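Local coordinates for protein CG4930 (Drosophila melanogaster, PDB 3ISM) that inhibits the nuclease EndoG by binding it in a complex, and probably acts as a ribonuclease inhibitor, at residues 68-71 with 72-76; 109-112 with 113-116; 253-256 with 257-261. The protein carries 1 engineered substitution. One frame throughout, in Å; residues are numbered along the deposited sequence.

Interaction 1 (68-71 with 72-76); sequences DVIW and RLLFD
V69 O takes the L73 amide at 2.8 Å from L73 N, the shortest polar bond of this turn, and the L73 side chain closes over the same oxygen, with CG 3.2 Å from V69 O. The two side chains then run alongside each other in the same sense, V69 CG1 lying 3.6 Å from L73 CD1. One residue on, I70 CG2 meets L74 CD1 in the same way. These are i to i+4 contacts near the C-terminal end of helix 52-75, in the Ku C-terminal-like domain; I70 and L74 also reach helix 81-102, at L92 and A88. On another side W71 and F75 form a T-shaped pair, the CD2-CE2 edge of the phenyl set over the indole face, with planes at 64°. W71 CG stands anti to the backbone N (chi1 -166°), which sends the indole outward from the helix, one face turned to F75, and F75 CE2 sits 3.7 Å from W71 CD2. Towards solvent, R72 bends at chi3 and brings NE to D68 OD2 at 3.4 Å, a weak hydrogen bond within a salt bridge. The carboxylate oxygen lies at the guanidinium edge, near its plane, while R72 NH2 also touches V69 CG2.

Interaction 2 (109-112 with 113-116); sequences EWIV and KLRD
The W110 indole meets L114 obliquely at the far end of its six-membered ring, where CH2 comes 3.9 Å from L114 CD2. The other flat group, the R115 guanidinium, carries the D116 carboxylate at its edge and in its plane: R115 NE and NH2 both donate to D116 OD1, at 2.8 Å from NE to OD1, a side-on grip on a single oxygen. NH2 uses the syn lone pair of OD1, whereas NE arrives nearly along its C-O axis. The third nitrogen, R115 NH1, is bonded to F157 O, so the group is held from two directions. R115 NH2 also rests beside V112 CG1 at 3.7 Å.

L114 CD2 is shared, for I111 CD1 reaches it at 3.7 Å. The isoleucine gets there with CG1 anti to the backbone N (chi1 -157°) and a chi2 of 68° that turns CD1 across the helix toward L114. Backbone amide bonds join the two halves, as from L114 N to W110 O at 2.9 Å. W110 and L114 face helix 52-75, and I111 packs on L92 of helix 81-102. This is an amphipathic turn of helix 104-120 in the all-helical Ku C-terminal-like domain, apolar inward and charged outward.

Interaction 3 (253-256 with 257-261); sequences REII and WKLLF
W257 joins R253 through the backbone, W257 N donating to R253 O at 3.3 Å, and its CB rests near the same carbonyl. The indole swings away from the first four residues, and one of its faces instead receives F261 CD2, offset toward the rim. K258 N follows, bonding to E254 O at 3.2 Å, and the K258 chain, bent at chi2 (95°), passes CD 3.3 Å from that oxygen. The lysine thereby faces the E254 carboxylate, but K258 NZ stays 4.3 Å from E254 OE1, beyond a salt bridge, so any attraction is probably a loose electrostatic one at the surface.

L259 makes the straightest amide bond of the turn, L259 N to I255 O at 2.7 Å with an angle of 176° at the hydrogen. Its side chain runs alongside I255 and points the same way, L259 CD1 lying 3.8 Å from I255 CG1. An alanine here is likely to take from I255 CG1 the methyl beside it and open a gap there, although the backbone bond could persist. L260 repeats the pattern with I256: L260 CD1 approaches CG2 of I256 at 4.0 Å, and L260 CB also lies over the centre of one face of the F261 ring.

Around this turn of helix 238-261, helix 267-287 packs on I255 and I256 through L276, with Y280 OH hydrogen-bonded to R253 NH1, while helix 290-305 meets R253 at W295 and W257 and F261 at E302.

Interactions 1 and 2 belong to one helical domain and pack directly on each other: L114 CD1 lies 3.7 Å from W71 CE3, and I70 CG2 lies against W110 CH2, so helices 52-75 and 104-120 share an apolar seam. Interaction 3 lies on the other side of the chain's centre, its nearest atoms about 82 Å from those of interaction 1. Even so, 253-261 resembles 68-76, with tryptophan and phenylalanine four residues apart and leucines between them, near the end of a similarly long helix. All three bury apolar residues, though in interaction 3 I255 is exposed. A weak salt bridge spans a helical turn in interaction 1, one joins adjacent residues in interaction 2, and interaction 3 has none.

Interaction 1 (68-71 with 72-76)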
loop_
_atom_site.group_PDB
_atom_site.type_symbol
_atom_site.label_atom_id
_atom_site.label_comp_id
_atom_site.label_asym_id
_atom_site.label_seq_id
_atom_site.Cartn_x
_atom_site.Cartn_y
_atom_site.Cartn_z
ATOM N N ASP C 68 33.340 -22.592 -20.637
ATOM C CA ASP C 68 34.392 -23.582 -20.923
ATOM C C ASP C 68 33.824 -24.782 -21.679
ATOM O O ASP C 68 34.345 -25.185 -22.713
ATOM C CB ASP C 68 35.023 -24.062 -19.617
ATOM C CG ASP C 68 36.029 -25.194 -19.824
ATOM O OD1 ASP C 68 36.914 -25.068 -20.705
ATOM O OD2 ASP C 68 35.946 -26.212 -19.098
ATOM N N VAL C 69 32.738 -25.329 -21.142
ATOM C CA VAL C 69 32.065 -26.492 -21.691
ATOM C C VAL C 69 31.446 -26.225 -23.074
ATOM O O VAL C 69 31.544 -27.059 -23.970
ATOM C CB VAL C 69 31.018 -27.032 -20.667
ATOM C CG1 VAL C 69 30.004 -27.929 -21.320
ATOM C CG2 VAL C 69 31.731 -27.789 -19.568
ATOM N N ILE C 70 30.823 -25.065 -23.248
ATOM C CA ILE C 70 30.275 -24.691 -24.549
ATOM C C ILE C 70 31.390 -24.676 -25.607
ATOM O O ILE C 70 31.211 -25.173 -26.725
ATOM C CB ILE C 70 29.593 -23.320 -24.502
ATOM C CG1 ILE C 70 28.260 -23.401 -23.743
ATOM C CG2 ILE C 70 29.335 -22.802 -25.931
ATOM C CD1 ILE C 70 27.767 -22.062 -23.157
ATOM N N TRP C 71 32.536 -24.114 -25.230
ATOM C CA TRP C 71 33.684 -24.013 -26.116
ATOM C C TRP C 71 34.191 -25.404 -26.493
ATOM O O TRP C 71 34.452 -25.684 -27.664
ATOM C CB TRP C 71 34.803 -23.192 -25.454
ATOM C CG TRP C 71 35.867 -22.755 -26.414
ATOM C CD1 TRP C 71 36.943 -23.491 -26.842
ATOM C CD2 TRP C 71 35.976 -21.476 -27.057
ATOM N NE1 TRP C 71 37.700 -22.754 -27.716
ATOM C CE2 TRP C 71 37.134 -21.514 -27.865
ATOM C CE3 TRP C 71 35.211 -20.303 -27.025
ATOM C CZ2 TRP C 71 37.550 -20.420 -28.635
ATOM C CZ3 TRP C 71 35.619 -19.217 -27.796
ATOM C CH2 TRP C 71 36.780 -19.284 -28.586
ATOM N N ARG C 72 34.312 -26.275 -25.498
ATOM C CA ARG C 72 34.700 -27.655 -25.752
ATOM C C ARG C 72 33.689 -28.441 -26.595
ATOM O O ARG C 72 34.079 -29.164 -27.505
ATOM C CB ARG C 72 35.024 -28.370 -24.436
ATOM C CG ARG C 72 36.288 -27.806 -23.793
ATOM C CD ARG C 72 36.828 -28.657 -22.656
ATOM N NE ARG C 72 35.971 -28.634 -21.475
ATOM C CZ ARG C 72 35.490 -29.728 -20.892
ATOM N NH1 ARG C 72 35.792 -30.926 -21.386
ATOM N NH2 ARG C 72 34.725 -29.629 -19.808
ATOM N N LEU C 73 32.395 -28.266 -26.328
ATOM C CA LEU C 73 31.372 -28.995 -27.086
ATOM C C LEU C 73 31.416 -28.634 -28.566
ATOM O O LEU C 73 31.177 -29.477 -29.420
ATOM C CB LEU C 73 29.972 -28.745 -26.521
ATOM C CG LEU C 73 29.700 -29.442 -25.183
ATOM C CD1 LEU C 73 28.537 -28.785 -24.482
ATOM C CD2 LEU C 73 29.464 -30.939 -25.353
ATOM N N LEU C 74 31.753 -27.378 -28.846
ATOM C CA LEU C 74 31.795 -26.863 -30.207
ATOM C C LEU C 74 33.094 -27.170 -30.951
ATOM O O LEU C 74 33.053 -27.437 -32.146
ATOM C CB LEU C 74 31.546 -25.352 -30.206
ATOM C CG LEU C 74 30.121 -24.900 -29.887
ATOM C CD1 LEU C 74 30.046 -23.383 -29.658
ATOM C CD2 LEU C 74 29.160 -25.329 -30.984
ATOM N N PHE C 75 34.232 -27.163 -30.247
ATOM C CA PHE C 75 35.535 -27.187 -30.918
ATOM C C PHE C 75 36.467 -28.367 -30.614
ATOM O O PHE C 75 37.429 -28.578 -31.349
ATOM C CB PHE C 75 36.293 -25.863 -30.675
ATOM C CG PHE C 75 35.478 -24.627 -30.984
ATOM C CD1 PHE C 75 34.984 -24.405 -32.263
ATOM C CD2 PHE C 75 35.207 -23.692 -29.996
ATOM C CE1 PHE C 75 34.231 -23.273 -32.549
ATOM C CE2 PHE C 75 34.444 -22.561 -30.271
ATOM C CZ PHE C 75 33.962 -22.353 -31.547
ATOM N N ASP C 76 36.199 -29.112 -29.540
ATOM C CA ASP C 76 37.056 -30.235 -29.113
ATOM C C ASP C 76 37.297 -31.334 -30.137
ATOM O O ASP C 76 38.310 -32.027 -30.046
ATOM C CB ASP C 76 36.527 -30.895 -27.832
ATOM C CG ASP C 76 37.299 -30.470 -26.587
ATOM O OD1 ASP C 76 38.174 -29.580 -26.702
ATOM O OD2 ASP C 76 37.035 -31.033 -25.490
#

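Interaction 2 (109-112 with 113-116)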
loop_
_atom_site.group_PDB
_atom_site.type_symbol
_atom_site.label_atom_id
_atom_site.label_comp_id
_atom_site.label_asym_id
_atom_site.label_seq_id
_atom_site.Cartn_x
_atom_site.Cartn_y
_atom_site.Cartn_z
ATOM N N GLU C 109 31.365 -9.915 -23.894
ATOM C CA GLU C 109 32.745 -9.952 -24.382
ATOM C C GLU C 109 33.108 -11.325 -24.929
ATOM O O GLU C 109 33.794 -11.431 -25.942
ATOM C CB GLU C 109 33.714 -9.579 -23.269
ATOM C CG GLU C 109 33.546 -8.153 -22.778
ATOM C CD GLU C 109 34.394 -7.855 -21.558
ATOM O OE1 GLU C 109 35.121 -8.766 -21.085
ATOM O OE2 GLU C 109 34.324 -6.705 -21.068
ATOM N N TRP C 110 32.645 -12.370 -24.246
ATOM C CA TRP C 110 33.000 -13.736 -24.617
ATOM C C TRP C 110 32.295 -14.200 -25.898
ATOM O O TRP C 110 32.863 -14.939 -26.704
ATOM C CB TRP C 110 32.700 -14.680 -23.457
ATOM C CG TRP C 110 32.844 -16.139 -23.798
ATOM C CD1 TRP C 110 34.007 -16.859 -23.879
ATOM C CD2 TRP C 110 31.783 -17.059 -24.074
ATOM N NE1 TRP C 110 33.733 -18.165 -24.203
ATOM C CE2 TRP C 110 32.375 -18.317 -24.323
ATOM C CE3 TRP C 110 30.386 -16.940 -24.139
ATOM C CZ2 TRP C 110 31.623 -19.443 -24.632
ATOM C CZ3 TRP C 110 29.635 -18.073 -24.443
ATOM C CH2 TRP C 110 30.258 -19.303 -24.686
ATOM N N ILE C 111 31.061 -13.754 -26.084
ATOM C CA ILE C 111 30.288 -14.181 -27.239
ATOM C C ILE C 111 30.908 -13.689 -28.561
ATOM O O ILE C 111 30.749 -14.328 -29.577
ATOM C CB ILE C 111 28.780 -13.809 -27.093
ATOM C CG1 ILE C 111 27.913 -14.712 -27.978
ATOM C CG2 ILE C 111 28.531 -12.307 -27.333
ATOM C CD1 ILE C 111 27.877 -16.158 -27.524
ATOM N N VAL C 112 31.636 -12.573 -28.519
ATOM C CA VAL C 112 32.370 -12.058 -29.684
ATOM C C VAL C 112 33.528 -12.993 -30.075
ATOM O O VAL C 112 33.729 -13.306 -31.259
ATOM C CB VAL C 112 32.917 -10.628 -29.406
ATOM C CG1 VAL C 112 33.901 -10.195 -30.470
ATOM C CG2 VAL C 112 31.768 -9.629 -29.285
ATOM N N LYS C 113 34.291 -13.434 -29.079
ATOM C CA LYS C 113 35.351 -14.418 -29.319
ATOM C C LYS C 113 34.786 -15.741 -29.820
ATOM O O LYS C 113 35.369 -16.365 -30.707
ATOM C CB LYS C 113 36.186 -14.650 -28.060
ATOM C CG LYS C 113 36.953 -13.423 -27.567
ATOM C CD LYS C 113 37.259 -13.554 -26.070
ATOM C CE LYS C 113 38.104 -12.368 -25.556
ATOM N NZ LYS C 113 38.234 -12.327 -24.043
ATOM N N LEU C 114 33.657 -16.173 -29.248
ATOM C CA LEU C 114 32.997 -17.400 -29.695
ATOM C C LEU C 114 32.591 -17.293 -31.161
ATOM O O LEU C 114 32.881 -18.189 -31.944
ATOM C CB LEU C 114 31.795 -17.757 -28.815
ATOM C CG LEU C 114 31.099 -19.080 -29.179
ATOM C CD1 LEU C 114 31.937 -20.278 -28.730
ATOM C CD2 LEU C 114 29.723 -19.184 -28.593
ATOM N N ARG C 115 31.934 -16.198 -31.535
ATOM C CA ARG C 115 31.581 -15.964 -32.938
ATOM C C ARG C 115 32.819 -16.029 -33.823
ATOM O O ARG C 115 32.813 -16.668 -34.870
ATOM C CB ARG C 115 30.921 -14.593 -33.121
ATOM C CG ARG C 115 30.702 -14.191 -34.590
ATOM C CD ARG C 115 30.559 -12.683 -34.766
ATOM N NE ARG C 115 31.803 -11.973 -34.473
ATOM C CZ ARG C 115 31.913 -10.648 -34.386
ATOM N NH1 ARG C 115 30.854 -9.871 -34.562
ATOM N NH2 ARG C 115 33.084 -10.096 -34.104
ATOM N N ASP C 116 33.882 -15.355 -33.398
ATOM C CA ASP C 116 35.072 -15.253 -34.222
ATOM C C ASP C 116 35.682 -16.622 -34.481
ATOM O O ASP C 116 36.164 -16.872 -35.589
ATOM C CB ASP C 116 36.077 -14.273 -33.622
ATOM C CG ASP C 116 35.597 -12.824 -33.711
ATOM O OD1 ASP C 116 34.482 -12.585 -34.221
ATOM O OD2 ASP C 116 36.323 -11.924 -33.259
#

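Interaction 3 (253-256 with 257-261)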
loop_
_atom_site.group_PDB
_atom_site.type_symbol
_atom_site.label_atom_id
_atom_site.label_comp_id
_atom_site.label_asym_id
_atom_site.label_seq_id
_atom_site.Cartn_x
_atom_site.Cartn_y
_atom_site.Cartn_z
ATOM N N ARG C 253 -40.163 13.846 12.206
ATOM C CA ARG C 253 -40.772 13.676 13.528
ATOM C C ARG C 253 -42.091 14.431 13.680
ATOM O O ARG C 253 -43.001 13.962 14.378
ATOM C CB ARG C 253 -39.811 14.123 14.632
ATOM C CG ARG C 253 -38.537 13.312 14.723
ATOM C CD ARG C 253 -37.828 13.541 16.043
ATOM N NE ARG C 253 -37.373 14.918 16.223
ATOM C CZ ARG C 253 -36.143 15.345 15.950
ATOM N NH1 ARG C 253 -35.229 14.509 15.473
ATOM N NH2 ARG C 253 -35.827 16.616 16.153
ATOM N N GLU C 254 -42.188 15.595 13.028
ATOM C CA GLU C 254 -43.353 16.475 13.188
ATOM C C GLU C 254 -44.591 16.053 12.379
ATOM O O GLU C 254 -45.724 16.258 12.825
ATOM C CB GLU C 254 -42.984 17.938 12.912
ATOM C CG GLU C 254 -42.262 18.635 14.076
ATOM C CD GLU C 254 -43.205 19.184 15.159
ATOM O OE1 GLU C 254 -44.412 18.846 15.165
ATOM O OE2 GLU C 254 -42.731 19.968 16.013
ATOM N N ILE C 255 -44.378 15.472 11.198
ATOM C CA ILE C 255 -45.497 14.953 10.404
ATOM C C ILE C 255 -46.044 13.638 10.998
ATOM O O ILE C 255 -47.260 13.410 10.983
ATOM C CB ILE C 255 -45.147 14.826 8.883
ATOM C CG1 ILE C 255 -46.323 14.245 8.085
ATOM C CG2 ILE C 255 -43.894 14.008 8.674
ATOM C CD1 ILE C 255 -46.050 14.061 6.595
ATOM N N ILE C 256 -45.144 12.795 11.524
ATOM C CA ILE C 256 -45.518 11.559 12.223
ATOM C C ILE C 256 -46.468 11.882 13.388
ATOM O O ILE C 256 -47.502 11.234 13.557
ATOM C CB ILE C 256 -44.264 10.786 12.739
ATOM C CG1 ILE C 256 -43.454 10.217 11.566
ATOM C CG2 ILE C 256 -44.659 9.653 13.694
ATOM C CD1 ILE C 256 -42.082 9.652 11.953
ATOM N N TRP C 257 -46.109 12.908 14.159
ATOM C CA TRP C 257 -46.923 13.398 15.266
ATOM C C TRP C 257 -48.267 13.975 14.792
ATOM O O TRP C 257 -49.252 13.919 15.522
ATOM C CB TRP C 257 -46.148 14.439 16.084
ATOM C CG TRP C 257 -46.591 14.538 17.521
ATOM C CD1 TRP C 257 -47.667 15.231 18.004
ATOM C CD2 TRP C 257 -45.963 13.932 18.660
ATOM N NE1 TRP C 257 -47.750 15.090 19.368
ATOM C CE2 TRP C 257 -46.717 14.299 19.798
ATOM C CE3 TRP C 257 -44.840 13.111 18.830
ATOM C CZ2 TRP C 257 -46.383 13.877 21.088
ATOM C CZ3 TRP C 257 -44.506 12.693 20.112
ATOM C CH2 TRP C 257 -45.278 13.076 21.225
ATOM N N LYS C 258 -48.301 14.525 13.578
ATOM C CA LYS C 258 -49.555 14.993 12.976
ATOM C C LYS C 258 -50.425 13.820 12.527
ATOM O O LYS C 258 -51.593 13.728 12.910
ATOM C CB LYS C 258 -49.293 15.938 11.794
ATOM C CG LYS C 258 -49.611 17.408 12.056
ATOM C CD LYS C 258 -48.394 18.202 12.500
ATOM C CE LYS C 258 -48.738 19.680 12.664
ATOM N NZ LYS C 258 -47.515 20.518 12.784
ATOM N N LEU C 259 -49.837 12.927 11.727
ATOM C CA LEU C 259 -50.518 11.740 11.192
ATOM C C LEU C 259 -51.237 10.922 12.264
ATOM O O LEU C 259 -52.329 10.393 12.035
ATOM C CB LEU C 259 -49.510 10.840 10.466
ATOM C CG LEU C 259 -49.062 11.227 9.052
ATOM C CD1 LEU C 259 -47.637 10.727 8.773
ATOM C CD2 LEU C 259 -50.042 10.712 8.002
ATOM N N LEU C 260 -50.611 10.840 13.434
ATOM C CA LEU C 260 -51.093 10.019 14.531
ATOM C C LEU C 260 -51.969 10.772 15.537
ATOM O O LEU C 260 -52.833 10.170 16.177
ATOM C CB LEU C 260 -49.900 9.391 15.261
ATOM C CG LEU C 260 -49.046 8.336 14.556
ATOM C CD1 LEU C 260 -47.864 8.003 15.432
ATOM C CD2 LEU C 260 -49.839 7.077 14.228
ATOM N N PHE C 261 -51.746 12.078 15.686
ATOM C CA PHE C 261 -52.371 12.826 16.781
ATOM C C PHE C 261 -53.154 14.094 16.404
ATOM O O PHE C 261 -53.465 14.907 17.281
ATOM C CB PHE C 261 -51.340 13.136 17.878
ATOM C CG PHE C 261 -50.556 11.936 18.331
ATOM C CD1 PHE C 261 -51.184 10.886 18.990
ATOM C CD2 PHE C 261 -49.189 11.854 18.093
ATOM C CE1 PHE C 261 -50.465 9.773 19.406
ATOM C CE2 PHE C 261 -48.458 10.745 18.506
ATOM C CZ PHE C 261 -49.098 9.700 19.163
#